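Local coordinates for periplasmic protein (Legionella pneumophila subsp. pneumophila, PDB 4FGQ) that probably acts as a calcium-dependent periplasmic cysteine protease of the bacterial transglutaminase-like family, at residues E48-Y59 against L137-L145; W31-K40 against I92-V100. One frame throughout, in Å; residues are numbered along the deposited sequence. Where two conformers were deposited one is given.

In the fold
Following the chain from its N terminus, helix 22-38 supplies the first half of contact 2 and helix 43-55 the first half of contact 1. Helix 86-100, which starts among the calcium-binding residues Asp85, Glu87 and Asp88, returns to residues 31-40 and closes contact 2 across 51 intervening residues. The chain then lays down three of the six strands of the antiparallel sheet before residues 137-145 come back to 48-59, closing contact 1 over 77 residues. The two closures cross rather than nest. Contact 2 joins two helices, contact 1 ties helix 43-55 and strand 58-59 to the loop joining two strands of the sheet, and Lys93 reaches from contact 2 into the amide cluster of contact 1.

Contact 1 (E48-Y59 against L137-L145); sequences EKVNSFFNQFNY and LDSLESKIL
Asn51 and Asn55, one helical turn apart, turn their amides onto the loop of Leu137 to Leu145, which joins two strands of the antiparallel sheet in this transglutaminase-like, papain-related fold. Asn51 slots in beside Leu137, its OD1 3.4 Å from Leu137 CB, while its ND2 gives a proton to a water (2.9 Å) that accepts from Asp138 N. An amide suits both positions: its nitrogen donates to the loop, directly from Asn55 and through a water from Asn51, and its oxygen receives Lys93 NZ, which should fix each amide's flip. Asn55 ND2 donates to Asp138 O at 3.0 Å (146° at the hydrogen), with the nitrogen in the plane of that carbonyl. Asp138 points away from the helix; its OD1 meets His121, a pairing that resembles the His-Asp of the transglutaminase-type Cys-His-Asp triad, and accepts from Leu140 N at 3.0 Å in an Asx turn. Tyr59 CG stands anti to the backbone N (chi1 -174°), which places the ring against Leu140 and Ser139. A flat ring offers a broad face to a leucine methyl: Leu140 CD2 sits 4.0 Å from the ring centroid in a CH-pi contact, and at the edge Ser139 OG approaches Tyr59 CE2 to 3.3 Å.

Contact 2 (W31-K40 against I92-V100); sequences WGNLIDSLKK and IKYFTLVAV
Ile92 sets its CD1 over one face of the Trp31 indole, near the rim, 4.1 Å from Trp31 CZ2; a long aliphatic chain suits this place because its end methyl can rest C-H groups on the ring face. One turn on, Thr96 meets the same indole at its edge. Trp31 NE1 donates to Thr96 OG1 at 3.0 Å with 155° at the hydrogen, the oxygen lying somewhat out of the ring plane. That hydroxyl passes its own proton to Ile92 O, 2.7 Å from Thr96 OG1, so a polar group in a buried interface both accepts and donates. Threonine fits because its chi1 of -60° sets OG1 beside the backbone N, within range of the preceding turn, and leaves the methyl CG2 to rest on Ile35 CG1 at 3.8 Å. Here helix 22-38 and helix 86-100 pack within the transglutaminase-like domain: the axes of segments 31-38 and 92-100 run 43° apart and approach to 9.2 Å, while Phe54 of helix 43-55 meets Trp31 edge-to-face. At Ala99 the small CB lets Ile35 CD1 come in alongside, 4.1 Å away. Val100, which gives up the largest area to this contact, presses CG1 against the backbone of helix 22-38 at Ile35, 3.7 Å from Ile35 CA, and also touches Leu38 CB. Beyond it Val100 O takes a proton from a water at 2.6 Å, and this water accepts from Lys40 N.

Contact 1 (E48-Y59 against L137-L145)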
loop_
_atom_site.group_PDB
_atom_site.type_symbol
_atom_site.label_atom_id
_atom_site.label_comp_id
_atom_site.label_asym_id
_atom_site.label_seq_id
_atom_site.Cartn_x
_atom_site.Cartn_y
_atom_site.Cartn_z
ATOM N N GLU A 48 8.813 -5.027 6.988
ATOM C CA GLU A 48 9.725 -3.910 7.230
ATOM C C GLU A 48 10.349 -3.361 5.953
ATOM O O GLU A 48 10.419 -2.146 5.756
ATOM C CB GLU A 48 10.816 -4.325 8.210
ATOM C CG GLU A 48 10.327 -4.465 9.631
ATOM C CD GLU A 48 11.420 -4.898 10.579
ATOM O OE1 GLU A 48 12.526 -5.260 10.102
ATOM O OE2 GLU A 48 11.167 -4.889 11.805
ATOM N N LYS A 49 10.784 -4.253 5.079
ATOM C CA LYS A 49 11.492 -3.815 3.882
ATOM C C LYS A 49 10.559 -3.284 2.790
ATOM O O LYS A 49 10.913 -2.346 2.079
ATOM C CB LYS A 49 12.441 -4.912 3.378
ATOM C CG LYS A 49 13.603 -5.128 4.330
ATOM C CD LYS A 49 14.600 -6.158 3.808
ATOM C CE LYS A 49 15.736 -6.356 4.811
ATOM N NZ LYS A 49 16.732 -7.386 4.378
ATOM N N VAL A 50 9.351 -3.835 2.663
ATOM C CA VAL A 50 8.391 -3.235 1.740
ATOM C C VAL A 50 8.009 -1.852 2.264
ATOM O O VAL A 50 7.937 -0.867 1.507
ATOM C CB VAL A 50 7.143 -4.121 1.559
ATOM C CG1 VAL A 50 6.077 -3.385 0.718
ATOM C CG2 VAL A 50 7.544 -5.418 0.884
ATOM N N ASN A 51 7.799 -1.765 3.572
ATOM C CA ASN A 51 7.447 -0.479 4.189
ATOM C C ASN A 51 8.529 0.579 3.944
ATOM O O ASN A 51 8.240 1.673 3.448
ATOM C CB ASN A 51 7.205 -0.664 5.690
ATOM C CG ASN A 51 6.400 0.463 6.303
ATOM O OD1 ASN A 51 5.393 0.914 5.736
ATOM N ND2 ASN A 51 6.836 0.921 7.484
ATOM N N SER A 52 9.773 0.245 4.270
ATOM C CA SER A 52 10.878 1.203 4.156
ATOM C C SER A 52 11.227 1.540 2.705
ATOM O O SER A 52 11.588 2.690 2.392
ATOM C CB SER A 52 12.107 0.716 4.939
ATOM O OG SER A 52 12.677 -0.463 4.376
ATOM N N PHE A 53 11.107 0.555 1.813
ATOM C CA PHE A 53 11.375 0.797 0.395
ATOM C C PHE A 53 10.440 1.869 -0.127
ATOM O O PHE A 53 10.879 2.837 -0.745
ATOM C CB PHE A 53 11.194 -0.479 -0.444
ATOM C CG PHE A 53 11.492 -0.278 -1.916
ATOM C CD1 PHE A 53 12.790 -0.317 -2.385
ATOM C CD2 PHE A 53 10.464 -0.058 -2.822
ATOM C CE1 PHE A 53 13.062 -0.129 -3.742
ATOM C CE2 PHE A 53 10.728 0.134 -4.170
ATOM C CZ PHE A 53 12.027 0.097 -4.632
ATOM N N PHE A 54 9.147 1.692 0.109
ATOM C CA PHE A 54 8.200 2.661 -0.442
ATOM C C PHE A 54 8.161 3.968 0.318
ATOM O O PHE A 54 7.806 4.992 -0.257
ATOM C CB PHE A 54 6.818 2.025 -0.621
ATOM C CG PHE A 54 6.791 1.069 -1.766
ATOM C CD1 PHE A 54 7.032 1.532 -3.047
ATOM C CD2 PHE A 54 6.640 -0.295 -1.565
ATOM C CE1 PHE A 54 7.066 0.670 -4.128
ATOM C CE2 PHE A 54 6.668 -1.170 -2.653
ATOM C CZ PHE A 54 6.880 -0.680 -3.934
ATOM N N ASN A 55 8.567 3.961 1.587
ATOM C CA ASN A 55 8.495 5.205 2.360
ATOM C C ASN A 55 9.471 6.280 1.910
ATOM O O ASN A 55 9.333 7.439 2.308
ATOM C CB ASN A 55 8.608 4.958 3.864
ATOM C CG ASN A 55 7.287 4.573 4.473
ATOM O OD1 ASN A 55 6.238 4.759 3.849
ATOM N ND2 ASN A 55 7.316 4.023 5.686
ATOM N N GLN A 56 10.423 5.893 1.062
ATOM C CA GLN A 56 11.419 6.803 0.479
ATOM C C GLN A 56 10.882 7.611 -0.706
ATOM O O GLN A 56 11.562 8.508 -1.180
ATOM C CB GLN A 56 12.629 6.002 -0.054
ATOM C CG GLN A 56 12.346 5.400 -1.461
ATOM C CD GLN A 56 13.529 4.773 -2.139
ATOM O OE1 GLN A 56 14.507 5.451 -2.470
ATOM N NE2 GLN A 56 13.439 3.473 -2.391
ATOM N N PHE A 57 9.704 7.266 -1.226
ATOM C CA PHE A 57 9.175 7.928 -2.430
ATOM C C PHE A 57 8.550 9.299 -2.107
ATOM O O PHE A 57 8.416 9.669 -0.941
ATOM C CB PHE A 57 8.125 7.027 -3.120
ATOM C CG PHE A 57 8.704 5.872 -3.912
ATOM C CD1 PHE A 57 9.392 4.850 -3.293
ATOM C CD2 PHE A 57 8.487 5.785 -5.278
ATOM C CE1 PHE A 57 9.918 3.789 -4.031
ATOM C CE2 PHE A 57 8.994 4.729 -6.018
ATOM C CZ PHE A 57 9.710 3.724 -5.385
ATOM N N ASN A 58 8.191 10.060 -3.142
ATOM C CA ASN A 58 7.579 11.377 -2.976
ATOM C C ASN A 58 6.179 11.280 -2.381
ATOM O O ASN A 58 5.326 10.574 -2.917
ATOM C CB ASN A 58 7.489 12.088 -4.331
ATOM C CG ASN A 58 8.833 12.582 -4.820
ATOM O OD1 ASN A 58 9.642 13.066 -4.035
ATOM N ND2 ASN A 58 9.073 12.474 -6.123
ATOM N N TYR A 59 5.935 11.999 -1.287
ATOM C CA TYR A 59 4.630 12.005 -0.635
ATOM C C TYR A 59 3.819 13.217 -1.098
ATOM O O TYR A 59 4.221 14.359 -0.875
ATOM C CB TYR A 59 4.832 12.055 0.876
ATOM C CG TYR A 59 3.576 11.919 1.703
ATOM C CD1 TYR A 59 2.881 13.049 2.133
ATOM C CD2 TYR A 59 3.107 10.672 2.080
ATOM C CE1 TYR A 59 1.735 12.918 2.917
ATOM C CE2 TYR A 59 1.984 10.535 2.856
ATOM C CZ TYR A 59 1.300 11.664 3.265
ATOM O OH TYR A 59 0.181 11.502 4.040
ATOM N N LEU A 137 1.424 -0.111 8.936
ATOM C CA LEU A 137 2.459 0.313 7.991
ATOM C C LEU A 137 2.026 1.668 7.425
ATOM O O LEU A 137 1.057 1.753 6.642
ATOM C CB LEU A 137 2.604 -0.706 6.858
ATOM C CG LEU A 137 3.467 -1.934 7.170
ATOM C CD1 LEU A 137 2.759 -2.887 8.150
ATOM C CD2 LEU A 137 3.832 -2.660 5.873
ATOM N N ASP A 138 2.741 2.719 7.832
ATOM C CA ASP A 138 2.349 4.101 7.580
ATOM C C ASP A 138 3.382 4.755 6.687
ATOM O O ASP A 138 4.516 4.279 6.596
ATOM C CB ASP A 138 2.288 4.828 8.931
ATOM C CG ASP A 138 1.445 6.084 8.904
ATOM O OD1 ASP A 138 1.216 6.641 7.817
ATOM O OD2 ASP A 138 1.034 6.520 10.000
ATOM N N SER A 139 2.971 5.834 6.025
ATOM C CA SER A 139 3.851 6.666 5.218
ATOM C C SER A 139 4.349 7.904 5.982
ATOM O O SER A 139 5.239 8.611 5.510
ATOM C CB SER A 139 3.113 7.116 3.947
ATOM O OG SER A 139 1.790 7.536 4.258
ATOM N N LEU A 140 3.768 8.164 7.148
ATOM C CA LEU A 140 4.182 9.292 7.994
ATOM C C LEU A 140 4.746 8.840 9.344
ATOM O O LEU A 140 4.745 9.592 10.325
ATOM C CB LEU A 140 3.007 10.264 8.225
ATOM C CG LEU A 140 2.446 10.959 6.987
ATOM C CD1 LEU A 140 1.276 11.853 7.390
ATOM C CD2 LEU A 140 3.525 11.789 6.300
ATOM N N GLU A 141 5.230 7.603 9.386
ATOM C CA GLU A 141 5.871 7.057 10.566
ATOM C C GLU A 141 6.707 5.911 10.027
ATOM O O GLU A 141 6.193 5.082 9.280
ATOM C CB GLU A 141 4.807 6.531 11.537
ATOM C CG GLU A 141 5.351 5.669 12.664
ATOM C CD GLU A 141 6.405 6.387 13.481
ATOM O OE1 GLU A 141 6.066 7.396 14.148
ATOM O OE2 GLU A 141 7.575 5.942 13.456
ATOM N N SER A 142 7.994 5.880 10.352
ATOM C CA SER A 142 8.852 4.813 9.839
ATOM C C SER A 142 8.682 3.502 10.579
ATOM O O SER A 142 8.931 2.447 10.015
ATOM C CB SER A 142 10.322 5.214 9.880
ATOM O OG SER A 142 10.650 6.065 8.792
ATOM N N LYS A 143 8.302 3.573 11.847
ATOM C CA LYS A 143 8.123 2.358 12.633
ATOM C C LYS A 143 6.813 1.667 12.290
ATOM O O LYS A 143 5.796 2.316 12.031
ATOM C CB LYS A 143 8.132 2.674 14.125
ATOM C CG LYS A 143 9.459 3.199 14.664
ATOM C CD LYS A 143 9.318 3.465 16.153
ATOM C CE LYS A 143 10.507 4.216 16.716
ATOM N NZ LYS A 143 10.199 4.729 18.083
ATOM N N ILE A 144 6.852 0.340 12.291
ATOM C CA ILE A 144 5.632 -0.454 12.249
ATOM C C ILE A 144 5.198 -0.680 13.701
ATOM O O ILE A 144 5.911 -1.314 14.498
ATOM C CB ILE A 144 5.870 -1.788 11.517
ATOM C CG1 ILE A 144 6.211 -1.514 10.045
ATOM C CG2 ILE A 144 4.642 -2.701 11.637
ATOM C CD1 ILE A 144 6.619 -2.772 9.260
ATOM N N LEU A 145 4.023 -0.156 14.044
ATOM C CA LEU A 145 3.551 -0.109 15.420
ATOM C C LEU A 145 2.179 -0.767 15.513
ATOM O O LEU A 145 1.400 -0.715 14.559
ATOM C CB LEU A 145 3.439 1.355 15.889
ATOM C CG LEU A 145 4.777 2.093 16.028
ATOM C CD1 LEU A 145 4.571 3.598 16.199
ATOM C CD2 LEU A 145 5.581 1.530 17.192
HETATM O O HOH W 1 5.186 2.564 9.250
HETATM O O HOH W 2 7.591 8.281 4.444
HETATM O O HOH W 3 9.641 2.793 6.811
#

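Contact 2 (W31-K40 against I92-V100)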
loop_
_atom_site.group_PDB
_atom_site.type_symbol
_atom_site.label_atom_id
_atom_site.label_comp_id
_atom_site.label_asym_id
_atom_site.label_seq_id
_atom_site.Cartn_x
_atom_site.Cartn_y
_atom_site.Cartn_z
ATOM N N TRP A 31 12.078 -2.146 -7.827
ATOM C CA TRP A 31 10.843 -2.746 -7.325
ATOM C C TRP A 31 10.864 -4.257 -7.576
ATOM O O TRP A 31 10.538 -5.052 -6.685
ATOM C CB TRP A 31 9.661 -2.099 -8.043
ATOM C CG TRP A 31 8.306 -2.521 -7.596
ATOM C CD1 TRP A 31 7.948 -3.046 -6.385
ATOM C CD2 TRP A 31 7.108 -2.431 -8.370
ATOM N NE1 TRP A 31 6.587 -3.301 -6.368
ATOM C CE2 TRP A 31 6.057 -2.930 -7.571
ATOM C CE3 TRP A 31 6.827 -1.983 -9.665
ATOM C CZ2 TRP A 31 4.742 -2.987 -8.033
ATOM C CZ3 TRP A 31 5.517 -2.044 -10.117
ATOM C CH2 TRP A 31 4.497 -2.540 -9.305
ATOM N N GLY A 32 11.236 -4.645 -8.789
ATOM C CA GLY A 32 11.341 -6.056 -9.131
ATOM C C GLY A 32 12.390 -6.759 -8.286
ATOM O O GLY A 32 12.160 -7.873 -7.806
ATOM N N ASN A 33 13.548 -6.119 -8.107
ATOM C CA ASN A 33 14.601 -6.707 -7.283
ATOM C C ASN A 33 14.147 -6.850 -5.827
ATOM O O ASN A 33 14.468 -7.845 -5.173
ATOM C CB ASN A 33 15.904 -5.907 -7.377
ATOM C CG ASN A 33 16.565 -6.018 -8.746
ATOM O OD1 ASN A 33 16.261 -6.923 -9.525
ATOM N ND2 ASN A 33 17.487 -5.104 -9.036
ATOM N N LEU A 34 13.386 -5.870 -5.331
ATOM C CA LEU A 34 12.827 -5.934 -3.979
ATOM C C LEU A 34 11.958 -7.171 -3.820
ATOM O O LEU A 34 12.122 -7.950 -2.862
ATOM C CB LEU A 34 11.990 -4.678 -3.684
ATOM C CG LEU A 34 11.203 -4.663 -2.366
ATOM C CD1 LEU A 34 12.124 -4.353 -1.209
ATOM C CD2 LEU A 34 10.065 -3.652 -2.422
ATOM N N ILE A 35 11.032 -7.362 -4.756
ATOM C CA ILE A 35 10.126 -8.515 -4.684
ATOM C C ILE A 35 10.912 -9.822 -4.718
ATOM O O ILE A 35 10.682 -10.700 -3.890
ATOM C CB ILE A 35 9.065 -8.487 -5.799
ATOM C CG1 ILE A 35 8.090 -7.328 -5.553
ATOM C CG2 ILE A 35 8.295 -9.798 -5.833
ATOM C CD1 ILE A 35 7.200 -7.008 -6.730
ATOM N N ASP A 36 11.863 -9.939 -5.643
ATOM C CA ASP A 36 12.679 -11.149 -5.722
ATOM C C ASP A 36 13.434 -11.419 -4.421
ATOM O O ASP A 36 13.530 -12.569 -3.973
ATOM C CB ASP A 36 13.677 -11.053 -6.879
ATOM C CG ASP A 36 13.150 -11.672 -8.162
ATOM O OD1 ASP A 36 12.185 -12.465 -8.092
ATOM O OD2 ASP A 36 13.713 -11.378 -9.239
ATOM N N SER A 37 13.958 -10.355 -3.818
ATOM C CA SER A 37 14.823 -10.467 -2.645
ATOM C C SER A 37 14.050 -10.846 -1.387
ATOM O O SER A 37 14.627 -11.378 -0.440
ATOM C CB SER A 37 15.587 -9.163 -2.401
ATOM O OG SER A 37 14.779 -8.187 -1.763
ATOM N N LEU A 38 12.750 -10.573 -1.379
ATOM C CA LEU A 38 11.946 -10.788 -0.173
ATOM C C LEU A 38 11.157 -12.093 -0.162
ATOM O O LEU A 38 10.615 -12.473 0.870
ATOM C CB LEU A 38 10.989 -9.615 0.068
ATOM C CG LEU A 38 11.665 -8.299 0.449
ATOM C CD1 LEU A 38 10.600 -7.217 0.605
ATOM C CD2 LEU A 38 12.454 -8.471 1.730
ATOM N N LYS A 39 11.084 -12.783 -1.292
ATOM C CA LYS A 39 10.461 -14.102 -1.303
ATOM C C LYS A 39 11.180 -15.037 -0.331
ATOM O O LYS A 39 12.412 -15.064 -0.289
ATOM C CB LYS A 39 10.452 -14.680 -2.719
ATOM C CG LYS A 39 9.520 -13.920 -3.662
ATOM C CD LYS A 39 9.523 -14.532 -5.056
ATOM C CE LYS A 39 8.556 -13.795 -5.975
ATOM N NZ LYS A 39 8.661 -14.243 -7.395
ATOM N N LYS A 40 10.405 -15.778 0.455
ATOM C CA LYS A 40 10.939 -16.770 1.395
ATOM C C LYS A 40 11.801 -16.150 2.505
ATOM O O LYS A 40 12.715 -16.788 3.023
ATOM C CB LYS A 40 11.703 -17.874 0.651
ATOM C CG LYS A 40 10.843 -18.601 -0.373
ATOM C CD LYS A 40 11.665 -19.559 -1.223
ATOM C CE LYS A 40 10.790 -20.278 -2.238
ATOM N NZ LYS A 40 9.685 -21.023 -1.579
ATOM N N ILE A 92 0.404 0.398 -3.015
ATOM C CA ILE A 92 1.560 -0.291 -3.577
ATOM C C ILE A 92 2.225 -1.213 -2.550
ATOM O O ILE A 92 2.710 -2.292 -2.902
ATOM C CB ILE A 92 2.564 0.662 -4.297
ATOM C CG1 ILE A 92 3.638 -0.161 -5.013
ATOM C CG2 ILE A 92 3.192 1.644 -3.319
ATOM C CD1 ILE A 92 4.356 0.592 -6.129
ATOM N N LYS A 93 2.219 -0.817 -1.278
ATOM C CA LYS A 93 2.738 -1.699 -0.236
ATOM C C LYS A 93 1.933 -2.991 -0.178
ATOM O O LYS A 93 2.502 -4.079 -0.047
ATOM C CB LYS A 93 2.719 -1.007 1.126
ATOM C CG LYS A 93 3.800 0.063 1.288
ATOM C CD LYS A 93 3.635 0.782 2.623
ATOM C CE LYS A 93 4.510 2.041 2.694
ATOM N NZ LYS A 93 4.301 2.737 4.008
ATOM N N TYR A 94 0.611 -2.856 -0.261
ATOM C CA TYR A 94 -0.288 -4.004 -0.241
ATOM C C TYR A 94 0.032 -4.969 -1.386
ATOM O O TYR A 94 0.295 -6.148 -1.155
ATOM C CB TYR A 94 -1.756 -3.556 -0.305
ATOM C CG TYR A 94 -2.708 -4.692 -0.640
ATOM C CD1 TYR A 94 -3.077 -5.627 0.322
ATOM C CD2 TYR A 94 -3.208 -4.842 -1.928
ATOM C CE1 TYR A 94 -3.955 -6.685 0.001
ATOM C CE2 TYR A 94 -4.056 -5.883 -2.258
ATOM C CZ TYR A 94 -4.425 -6.802 -1.295
ATOM O OH TYR A 94 -5.274 -7.827 -1.647
ATOM N N PHE A 95 0.017 -4.478 -2.620
ATOM C CA PHE A 95 0.235 -5.375 -3.756
ATOM C C PHE A 95 1.624 -6.001 -3.731
ATOM O O PHE A 95 1.808 -7.162 -4.114
ATOM C CB PHE A 95 -0.041 -4.666 -5.087
ATOM C CG PHE A 95 -1.499 -4.583 -5.417
ATOM C CD1 PHE A 95 -2.214 -5.736 -5.729
ATOM C CD2 PHE A 95 -2.165 -3.364 -5.398
ATOM C CE1 PHE A 95 -3.571 -5.678 -6.033
ATOM C CE2 PHE A 95 -3.522 -3.292 -5.699
ATOM C CZ PHE A 95 -4.228 -4.451 -6.015
ATOM N N THR A 96 2.600 -5.251 -3.247
ATOM C CA THR A 96 3.967 -5.752 -3.223
ATOM C C THR A 96 4.105 -6.855 -2.175
ATOM O O THR A 96 4.744 -7.875 -2.424
ATOM C CB THR A 96 4.960 -4.622 -2.948
ATOM O OG1 THR A 96 4.843 -3.645 -3.987
ATOM C CG2 THR A 96 6.393 -5.145 -2.940
ATOM N N LEU A 97 3.473 -6.663 -1.016
ATOM C CA LEU A 97 3.500 -7.696 0.027
ATOM C C LEU A 97 2.805 -8.977 -0.423
ATOM O O LEU A 97 3.280 -10.075 -0.128
ATOM C CB LEU A 97 2.922 -7.167 1.343
ATOM C CG LEU A 97 3.963 -6.297 2.071
ATOM C CD1 LEU A 97 3.279 -5.369 3.072
ATOM C CD2 LEU A 97 5.011 -7.187 2.787
ATOM N N VAL A 98 1.694 -8.850 -1.140
ATOM C CA VAL A 98 1.028 -10.027 -1.701
ATOM C C VAL A 98 1.983 -10.730 -2.671
ATOM O O VAL A 98 2.114 -11.957 -2.658
ATOM C CB VAL A 98 -0.307 -9.650 -2.384
ATOM C CG1 VAL A 98 -0.856 -10.831 -3.186
ATOM C CG2 VAL A 98 -1.317 -9.166 -1.335
ATOM N N ALA A 99 2.695 -9.942 -3.473
ATOM C CA ALA A 99 3.643 -10.492 -4.442
ATOM C C ALA A 99 4.799 -11.272 -3.811
ATOM O O ALA A 99 5.311 -12.214 -4.423
ATOM C CB ALA A 99 4.194 -9.383 -5.361
ATOM N N VAL A 100 5.228 -10.889 -2.606
ATOM C CA VAL A 100 6.369 -11.575 -1.999
ATOM C C VAL A 100 5.916 -12.763 -1.169
ATOM O O VAL A 100 6.740 -13.548 -0.686
ATOM C CB VAL A 100 7.300 -10.648 -1.162
ATOM C CG1 VAL A 100 7.741 -9.427 -1.974
ATOM C CG2 VAL A 100 6.631 -10.222 0.111
HETATM O O HOH W 4 7.450 -15.990 0.012
#